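Local coordinates for NusG domain II-containing protein (Ruminococcus gnavus, PDB 4ESN) that is of unknown function but binds a zinc ion through cysteines of its NusG domain II, a small all-beta domain, at residues A[20-29]-A[42-50]; A[50-58]-A[67-75]. All blocks are in the same frame, centred on the assembly; numbering follows the deposited sequence. Where two conformers were deposited one is given.

Contact 1: residues A[20-29]-A[42-50]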
loop_
_atom_site.group_PDB
_atom_site.type_symbol
_atom_site.label_atom_id
_atom_site.label_comp_id
_atom_site.label_asym_id
_atom_site.label_seq_id
_atom_site.Cartn_x
_atom_site.Cartn_y
_atom_site.Cartn_z
ATOM N N ALA A 20 9.541 -7.804 -4.106
ATOM C CA ALA A 20 8.529 -7.386 -3.166
ATOM C C ALA A 20 9.234 -6.810 -1.943
ATOM O O ALA A 20 9.957 -7.535 -1.270
ATOM C CB ALA A 20 7.661 -8.576 -2.784
ATOM N N VAL A 21 9.112 -5.493 -1.726
ATOM C CA VAL A 21 9.670 -4.791 -0.578
ATOM C C VAL A 21 8.644 -4.929 0.537
ATOM O O VAL A 21 7.454 -4.711 0.300
ATOM C CB VAL A 21 10.024 -3.302 -0.885
ATOM C CG1 VAL A 21 10.524 -2.581 0.367
ATOM C CG2 VAL A 21 11.062 -3.208 -1.995
ATOM N N VAL A 22 9.094 -5.368 1.719
ATOM C CA VAL A 22 8.248 -5.537 2.880
ATOM C C VAL A 22 8.716 -4.527 3.944
ATOM O O VAL A 22 9.912 -4.479 4.281
ATOM C CB VAL A 22 8.224 -7.001 3.412
ATOM C CG1 VAL A 22 7.534 -7.087 4.772
ATOM C CG2 VAL A 22 7.528 -7.946 2.425
ATOM N N THR A 23 7.779 -3.700 4.432
ATOM C CA THR A 23 8.046 -2.781 5.536
ATOM C C THR A 23 7.075 -3.137 6.651
ATOM O O THR A 23 5.922 -3.478 6.379
ATOM C CB THR A 23 7.994 -1.267 5.167
ATOM O OG1 THR A 23 6.647 -0.847 5.075
ATOM C CG2 THR A 23 8.721 -0.923 3.877
ATOM N N VAL A 24 7.576 -3.154 7.886
ATOM C CA VAL A 24 6.783 -3.375 9.096
ATOM C C VAL A 24 7.066 -2.184 9.985
ATOM O O VAL A 24 8.234 -1.902 10.274
ATOM C CB VAL A 24 7.055 -4.725 9.809
ATOM C CG1 VAL A 24 6.050 -4.968 10.931
ATOM C CG2 VAL A 24 7.057 -5.879 8.824
ATOM N N ASP A 25 6.008 -1.440 10.352
ATOM C CA ASP A 25 6.074 -0.223 11.172
ATOM C C ASP A 25 7.056 0.804 10.540
ATOM O O ASP A 25 7.812 1.465 11.253
ATOM C CB ASP A 25 6.458 -0.549 12.644
ATOM C CG ASP A 25 5.709 -1.729 13.275
ATOM O OD1 ASP A 25 4.478 -1.616 13.481
ATOM O OD2 ASP A 25 6.369 -2.741 13.617
ATOM N N GLY A 26 7.046 0.894 9.208
ATOM C CA GLY A 26 7.890 1.816 8.459
ATOM C C GLY A 26 9.330 1.394 8.219
ATOM O O GLY A 26 10.057 2.090 7.497
ATOM N N GLU A 27 9.766 0.269 8.821
ATOM C CA GLU A 27 11.133 -0.228 8.656
ATOM C C GLU A 27 11.172 -1.305 7.569
ATOM O O GLU A 27 10.372 -2.243 7.621
ATOM C CB GLU A 27 11.669 -0.796 9.981
ATOM C CG GLU A 27 11.599 0.163 11.169
ATOM C CD GLU A 27 11.211 -0.441 12.510
ATOM O OE1 GLU A 27 10.391 -1.390 12.532
ATOM O OE2 GLU A 27 11.698 0.070 13.544
ATOM N N VAL A 28 12.094 -1.173 6.588
ATOM C CA VAL A 28 12.279 -2.173 5.520
ATOM C C VAL A 28 12.836 -3.435 6.174
ATOM O O VAL A 28 13.818 -3.365 6.899
ATOM C CB VAL A 28 13.196 -1.707 4.346
ATOM C CG1 VAL A 28 13.217 -2.754 3.224
ATOM C CG2 VAL A 28 12.776 -0.347 3.800
ATOM N N TYR A 29 12.196 -4.566 5.954
ATOM C CA TYR A 29 12.646 -5.845 6.491
ATOM C C TYR A 29 13.476 -6.518 5.434
ATOM O O TYR A 29 14.501 -7.131 5.724
ATOM C CB TYR A 29 11.437 -6.711 6.915
ATOM C CG TYR A 29 11.025 -6.474 8.351
ATOM C CD1 TYR A 29 10.838 -5.182 8.840
ATOM C CD2 TYR A 29 10.844 -7.536 9.231
ATOM C CE1 TYR A 29 10.505 -4.952 10.176
ATOM C CE2 TYR A 29 10.484 -7.319 10.567
ATOM C CZ TYR A 29 10.295 -6.025 11.029
ATOM O OH TYR A 29 9.942 -5.789 12.339
ATOM N N ILE A 42 5.941 -12.776 8.168
ATOM C CA ILE A 42 6.207 -11.419 8.619
ATOM C C ILE A 42 5.755 -11.315 10.050
ATOM O O ILE A 42 4.591 -11.056 10.314
ATOM C CB ILE A 42 5.537 -10.386 7.652
ATOM C CG1 ILE A 42 5.935 -10.636 6.191
ATOM C CG2 ILE A 42 5.886 -8.970 8.025
ATOM C CD1 ILE A 42 4.952 -10.049 5.094
ATOM N N GLN A 43 6.669 -11.599 10.978
ATOM C CA GLN A 43 6.429 -11.613 12.437
ATOM C C GLN A 43 5.428 -12.720 12.739
ATOM O O GLN A 43 5.544 -13.788 12.137
ATOM C CB GLN A 43 5.980 -10.234 12.989
ATOM C CG GLN A 43 6.905 -9.087 12.571
ATOM C CD GLN A 43 7.314 -8.218 13.722
ATOM O OE1 GLN A 43 6.759 -7.127 13.933
ATOM N NE2 GLN A 43 8.305 -8.683 14.478
ATOM N N ASP A 44 4.433 -12.470 13.616
ATOM C CA ASP A 44 3.428 -13.481 13.970
ATOM C C ASP A 44 2.059 -13.243 13.282
ATOM O O ASP A 44 1.158 -14.094 13.415
ATOM C CB ASP A 44 3.240 -13.576 15.525
ATOM C CG ASP A 44 3.170 -12.275 16.336
ATOM O OD1 ASP A 44 4.238 -11.700 16.628
ATOM O OD2 ASP A 44 2.066 -11.937 16.836
ATOM N N GLY A 45 1.912 -12.106 12.576
ATOM C CA GLY A 45 0.635 -11.685 12.020
ATOM C C GLY A 45 0.364 -11.751 10.537
ATOM O O GLY A 45 -0.786 -11.543 10.136
ATOM N N ASN A 46 1.394 -11.963 9.706
ATOM C CA ASN A 46 1.173 -11.962 8.268
ATOM C C ASN A 46 2.080 -12.945 7.567
ATOM O O ASN A 46 3.247 -13.132 7.965
ATOM C CB ASN A 46 1.414 -10.556 7.666
ATOM C CG ASN A 46 0.483 -9.483 8.169
ATOM O OD1 ASN A 46 0.696 -8.910 9.227
ATOM N ND2 ASN A 46 -0.604 -9.234 7.457
ATOM N N ARG A 47 1.558 -13.552 6.502
ATOM C CA ARG A 47 2.368 -14.454 5.706
ATOM C C ARG A 47 2.157 -14.125 4.250
ATOM O O ARG A 47 1.023 -14.157 3.751
ATOM C CB ARG A 47 2.080 -15.918 6.034
ATOM C CG ARG A 47 2.959 -16.894 5.243
ATOM C CD ARG A 47 2.891 -18.315 5.778
ATOM N NE ARG A 47 1.556 -18.895 5.647
ATOM C CZ ARG A 47 0.714 -19.090 6.654
ATOM N NH1 ARG A 47 1.066 -18.761 7.898
ATOM N NH2 ARG A 47 -0.476 -19.637 6.434
ATOM N N LEU A 48 3.262 -13.776 3.577
ATOM C CA LEU A 48 3.283 -13.425 2.157
ATOM C C LEU A 48 3.721 -14.598 1.338
ATOM O O LEU A 48 4.681 -15.268 1.690
ATOM C CB LEU A 48 4.247 -12.249 1.936
ATOM C CG LEU A 48 4.320 -11.677 0.515
ATOM C CD1 LEU A 48 3.063 -10.862 0.197
ATOM C CD2 LEU A 48 5.574 -10.838 0.347
ATOM N N ARG A 49 3.033 -14.847 0.223
ATOM C CA ARG A 49 3.433 -15.923 -0.676
ATOM C C ARG A 49 3.894 -15.323 -2.024
ATOM O O ARG A 49 3.176 -14.520 -2.644
ATOM C CB ARG A 49 2.277 -16.918 -0.865
ATOM C CG ARG A 49 2.530 -18.087 -1.879
ATOM C CD ARG A 49 3.770 -18.943 -1.606
ATOM N NE ARG A 49 4.081 -19.824 -2.744
ATOM C CZ ARG A 49 5.133 -20.637 -2.828
ATOM N NH1 ARG A 49 5.988 -20.736 -1.821
ATOM N NH2 ARG A 49 5.315 -21.381 -3.908
ATOM N N ILE A 50 5.114 -15.668 -2.441
ATOM C CA ILE A 50 5.602 -15.294 -3.750
ATOM C C ILE A 50 5.495 -16.565 -4.576
ATOM O O ILE A 50 6.088 -17.585 -4.234
ATOM C CB ILE A 50 6.999 -14.633 -3.771
ATOM C CG1 ILE A 50 6.946 -13.270 -3.037
ATOM C CG2 ILE A 50 7.476 -14.460 -5.246
ATOM C CD1 ILE A 50 8.232 -12.743 -2.660
#
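Val22 and Ile42 meet tip to tip between the strands, Val22 CG1 coming 3.9 Å from Ile42 CD1, and the same residues carry the packing on to both ends of the contact. At one end Val24 crosses Ile42 obliquely. Val24 CG1 stands anti to the backbone N (chi1 -172°), which puts CG2 anti to the carbonyl carbon and presses it to 3.4 Å from Ile42 CG2, tighter than usual for two methyls. That same Val24 CG2 sits 3.7 Å above the centre of the Tyr29 ring, a CH-pi-like placement, so the methyl touches ring and isoleucine on different sides. At the other end the side chains of Val22 and Leu48 slide past each other in opposite directions, CG2 to CD2 4.1 Å, and Ala20 CB lies 4.2 Å from Ile50 CD1. Gln43, bent at chi2, brings its amide toward Val24 and the Tyr29 hydroxyl: Gln43 OE1 is 3.8 Å from Val24 CG1, and the side chain crosses that of Tyr29 at about a right angle, amide and ring planes 59° apart. With an alanine at Ile42, a gap is likely to open beside Val22 CG1, and Val24 CG2 would probably lose its neighbour. No hydrogen bond joins the segments; strands 20-24 and 46-50 face each other antiparallel at 173°, their axes 10.5 Å apart, as the layers of a beta sandwich do. Strand 19-24 pairs with 27-33 through the type I' turn Val24 to Glu27 and with 87-92 on its other side, whose Val89 touches Leu48, while 46-51 lies between strands 38-42 and 54-60.

Contact 2: residues A[50-58]-A[67-75]. With ZN (zinc ion), chain C.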
loop_
_atom_site.group_PDB
_atom_site.type_symbol
_atom_site.label_atom_id
_atom_site.label_comp_id
_atom_site.label_asym_id
_atom_site.label_seq_id
_atom_site.Cartn_x
_atom_site.Cartn_y
_atom_site.Cartn_z
ATOM N N ILE A 50 5.114 -15.668 -2.441
ATOM C CA ILE A 50 5.602 -15.294 -3.750
ATOM C C ILE A 50 5.495 -16.565 -4.576
ATOM O O ILE A 50 6.088 -17.585 -4.234
ATOM C CB ILE A 50 6.999 -14.633 -3.771
ATOM C CG1 ILE A 50 6.946 -13.270 -3.037
ATOM C CG2 ILE A 50 7.476 -14.460 -5.246
ATOM C CD1 ILE A 50 8.232 -12.743 -2.660
ATOM N N GLN A 51 4.684 -16.521 -5.625
ATOM C CA GLN A 51 4.417 -17.675 -6.466
ATOM C C GLN A 51 4.105 -17.218 -7.858
ATOM O O GLN A 51 3.294 -16.301 -8.031
ATOM C CB GLN A 51 3.231 -18.448 -5.873
ATOM C CG GLN A 51 2.876 -19.754 -6.568
ATOM C CD GLN A 51 2.111 -20.632 -5.616
ATOM O OE1 GLN A 51 2.699 -21.414 -4.877
ATOM N NE2 GLN A 51 0.790 -20.479 -5.557
ATOM N N ASN A 52 4.728 -17.868 -8.858
ATOM C CA ASN A 52 4.536 -17.581 -10.282
ATOM C C ASN A 52 4.740 -16.080 -10.621
ATOM O O ASN A 52 3.955 -15.512 -11.380
ATOM C CB ASN A 52 3.159 -18.062 -10.737
ATOM C CG ASN A 52 2.935 -19.544 -10.555
ATOM O OD1 ASN A 52 3.865 -20.361 -10.556
ATOM N ND2 ASN A 52 1.679 -19.920 -10.438
ATOM N N GLY A 53 5.784 -15.467 -10.049
ATOM C CA GLY A 53 6.138 -14.071 -10.303
ATOM C C GLY A 53 5.213 -13.048 -9.663
ATOM O O GLY A 53 5.248 -11.874 -10.029
ATOM N N GLN A 54 4.385 -13.481 -8.700
ATOM C CA GLN A 54 3.415 -12.611 -8.027
ATOM C C GLN A 54 3.514 -12.717 -6.528
ATOM O O GLN A 54 3.776 -13.808 -6.030
ATOM C CB GLN A 54 1.991 -13.049 -8.420
ATOM C CG GLN A 54 1.547 -12.689 -9.816
ATOM C CD GLN A 54 0.198 -13.284 -10.105
ATOM O OE1 GLN A 54 -0.143 -14.401 -9.673
ATOM N NE2 GLN A 54 -0.584 -12.567 -10.870
ATOM N N ALA A 55 3.194 -11.617 -5.809
ATOM C CA ALA A 55 3.141 -11.573 -4.362
ATOM C C ALA A 55 1.684 -11.474 -3.914
ATOM O O ALA A 55 0.910 -10.695 -4.474
ATOM C CB ALA A 55 3.961 -10.399 -3.819
ATOM N N LYS A 56 1.307 -12.276 -2.924
ATOM C CA LYS A 56 -0.057 -12.317 -2.386
ATOM C C LYS A 56 -0.006 -12.535 -0.880
ATOM O O LYS A 56 0.812 -13.328 -0.419
ATOM C CB LYS A 56 -0.834 -13.474 -3.072
ATOM C CG LYS A 56 -2.295 -13.665 -2.659
ATOM C CD LYS A 56 -3.262 -12.896 -3.545
ATOM C CE LYS A 56 -4.701 -13.244 -3.241
ATOM N NZ LYS A 56 -5.650 -12.525 -4.135
HETATM N N MSE A 57 -0.871 -11.876 -0.126
HETATM C CA MSE A 57 -0.961 -12.104 1.321
HETATM C C MSE A 57 -1.754 -13.390 1.484
HETATM O O MSE A 57 -2.944 -13.413 1.166
HETATM C CB MSE A 57 -1.620 -10.933 2.072
HETATM C CG MSE A 57 -1.368 -11.028 3.589
HETATM SE SE MSE A 57 0.513 -10.642 4.026
HETATM C CE MSE A 57 0.445 -8.657 3.796
ATOM N N GLU A 58 -1.077 -14.478 1.862
ATOM C CA GLU A 58 -1.712 -15.788 2.012
ATOM C C GLU A 58 -2.532 -15.910 3.323
ATOM O O GLU A 58 -3.545 -16.619 3.362
ATOM C CB GLU A 58 -0.615 -16.860 1.986
ATOM C CG GLU A 58 -1.141 -18.278 2.096
ATOM C CD GLU A 58 -0.037 -19.309 2.169
ATOM O OE1 GLU A 58 0.592 -19.569 1.123
ATOM O OE2 GLU A 58 0.257 -19.783 3.289
ATOM N N CYS A 67 -6.142 -7.450 3.709
ATOM C CA CYS A 67 -4.861 -7.714 3.021
ATOM C C CYS A 67 -4.912 -9.051 2.283
ATOM O O CYS A 67 -4.438 -9.141 1.153
ATOM C CB CYS A 67 -3.705 -7.682 4.016
ATOM S SG CYS A 67 -3.900 -8.816 5.422
ATOM N N VAL A 68 -5.519 -10.079 2.920
ATOM C CA VAL A 68 -5.660 -11.433 2.380
ATOM C C VAL A 68 -6.606 -11.422 1.151
ATOM O O VAL A 68 -6.419 -12.232 0.240
ATOM C CB VAL A 68 -6.122 -12.428 3.490
ATOM C CG1 VAL A 68 -6.612 -13.748 2.907
ATOM C CG2 VAL A 68 -4.990 -12.686 4.476
ATOM N N HIS A 69 -7.546 -10.471 1.080
ATOM C CA HIS A 69 -8.476 -10.398 -0.038
ATOM C C HIS A 69 -7.959 -9.518 -1.191
ATOM O O HIS A 69 -8.582 -9.501 -2.250
ATOM C CB HIS A 69 -9.878 -9.969 0.445
ATOM C CG HIS A 69 -10.527 -11.077 1.219
ATOM N ND1 HIS A 69 -10.230 -11.294 2.564
ATOM C CD2 HIS A 69 -11.312 -12.089 0.782
ATOM C CE1 HIS A 69 -10.884 -12.392 2.908
ATOM N NE2 HIS A 69 -11.548 -12.911 1.873
ATOM N N GLN A 70 -6.805 -8.857 -1.031
ATOM C CA GLN A 70 -6.213 -8.052 -2.113
ATOM C C GLN A 70 -5.644 -8.936 -3.179
ATOM O O GLN A 70 -5.053 -9.975 -2.870
ATOM C CB GLN A 70 -5.103 -7.098 -1.612
ATOM C CG GLN A 70 -5.550 -6.059 -0.580
ATOM C CD GLN A 70 -6.881 -5.456 -0.935
ATOM O OE1 GLN A 70 -7.916 -5.742 -0.305
ATOM N NE2 GLN A 70 -6.907 -4.707 -2.030
ATOM N N LYS A 71 -5.804 -8.513 -4.435
ATOM C CA LYS A 71 -5.290 -9.200 -5.618
ATOM C C LYS A 71 -3.770 -9.299 -5.560
ATOM O O LYS A 71 -3.118 -8.384 -5.029
ATOM C CB LYS A 71 -5.696 -8.420 -6.885
ATOM C CG LYS A 71 -7.122 -8.640 -7.282
ATOM C CD LYS A 71 -7.468 -7.766 -8.453
ATOM C CE LYS A 71 -8.887 -7.986 -8.910
ATOM N NZ LYS A 71 -9.008 -9.121 -9.865
ATOM N N ALA A 72 -3.200 -10.377 -6.137
ATOM C CA ALA A 72 -1.756 -10.577 -6.226
ATOM C C ALA A 72 -1.134 -9.426 -7.039
ATOM O O ALA A 72 -1.790 -8.859 -7.915
ATOM C CB ALA A 72 -1.446 -11.929 -6.866
ATOM N N ILE A 73 0.099 -9.049 -6.700
ATOM C CA ILE A 73 0.804 -7.928 -7.320
ATOM C C ILE A 73 2.103 -8.422 -7.970
ATOM O O ILE A 73 2.763 -9.313 -7.439
ATOM C CB ILE A 73 1.042 -6.784 -6.281
ATOM C CG1 ILE A 73 1.903 -7.263 -5.057
ATOM C CG2 ILE A 73 -0.309 -6.206 -5.828
ATOM C CD1 ILE A 73 2.406 -6.153 -4.065
ATOM N N SER A 74 2.468 -7.822 -9.113
ATOM C CA SER A 74 3.667 -8.176 -9.875
ATOM C C SER A 74 4.257 -6.972 -10.612
ATOM O O SER A 74 5.340 -7.086 -11.180
ATOM C CB SER A 74 3.347 -9.293 -10.877
ATOM O OG SER A 74 2.173 -9.032 -11.635
ATOM N N ARG A 75 3.555 -5.832 -10.621
ATOM C CA ARG A 75 4.019 -4.642 -11.358
ATOM C C ARG A 75 4.586 -3.578 -10.405
ATOM O O ARG A 75 4.048 -3.380 -9.307
ATOM C CB ARG A 75 2.876 -4.052 -12.175
ATOM C CG ARG A 75 2.999 -4.272 -13.645
ATOM C CD ARG A 75 1.639 -4.543 -14.263
ATOM N NE ARG A 75 1.337 -5.975 -14.234
ATOM C CZ ARG A 75 0.196 -6.497 -13.805
ATOM N NH1 ARG A 75 -0.787 -5.707 -13.382
ATOM N NH2 ARG A 75 0.026 -7.812 -13.789
HETATM ZN ZN ZN C . -4.494 -7.605 7.315
HETATM O O HOH W 1 -0.071 -10.183 -11.496
HETATM O O HOH W 2 -3.215 -10.363 -0.990
HETATM O O HOH W 3 -4.846 -14.870 -0.411
HETATM O O HOH W 4 -5.845 -5.992 6.544
#
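Cys67 SG binds the zinc ion at 2.3 Å and lies 3.8 Å from Met57 CG, which ties the metal site to strand 54-58. The chi1 of Cys67, 55°, sets the sulfur between backbone N and carbonyl carbon; Cys62, Cys82 and a water complete the zinc shell. Met57, a selenomethionine, also crosses Val68 at about a right angle, Met57 CG to Val68 CG2 4.1 Å. One water accepts from Met57 N and donates to the carbonyl oxygens of Cys67 and Gln70. In one of its two conformers Lys56, bent at chi2, gives the Gln70 oxygen a second bond, from NZ at 2.9 Å to Gln70 O, the ammonium lying above the carbonyl plane. Farther along, the chain returning from the short helix 66-69 adds to the edge of the three-stranded sheet by a single antiparallel bridge: Ala55 N to Ile73 O and Ile73 N to Ala55 O are both 2.9 Å, each bond in the carbonyl plane, with Ala55 CB 4.0 Å from Ile73 CG1. Outside this pair, Gln54 lays its amide against Ala72 CB. Behind the strand, Met57 rests on Val87 and Val89, and Ile73 on Val91.

Overall arrangement
Contact 1 closes before contact 2 opens along the chain, and Ile50 belongs to both. Their centres lie 13 Å apart, on opposite sides of the chain's centre, yet strands 46-51 and 54-60 join them as neighbours in one sheet: Arg49 N lies 2.8 Å from Lys56 O, a probable hydrogen bond, and Arg47 NE forms a salt bridge of 2.8 Å with Glu58 OE2. Contact 1 joins the four-stranded sheet (19-24) to the three-stranded one (46-51) across the interior, whereas contact 2 pairs residues 67-75 with strand 54-60, the outer strand of the three-stranded sheet. Only contact 2 holds a zinc ligand, Cys67; in contact 1 the side chain of Ile42 is about 10 Å from the ion.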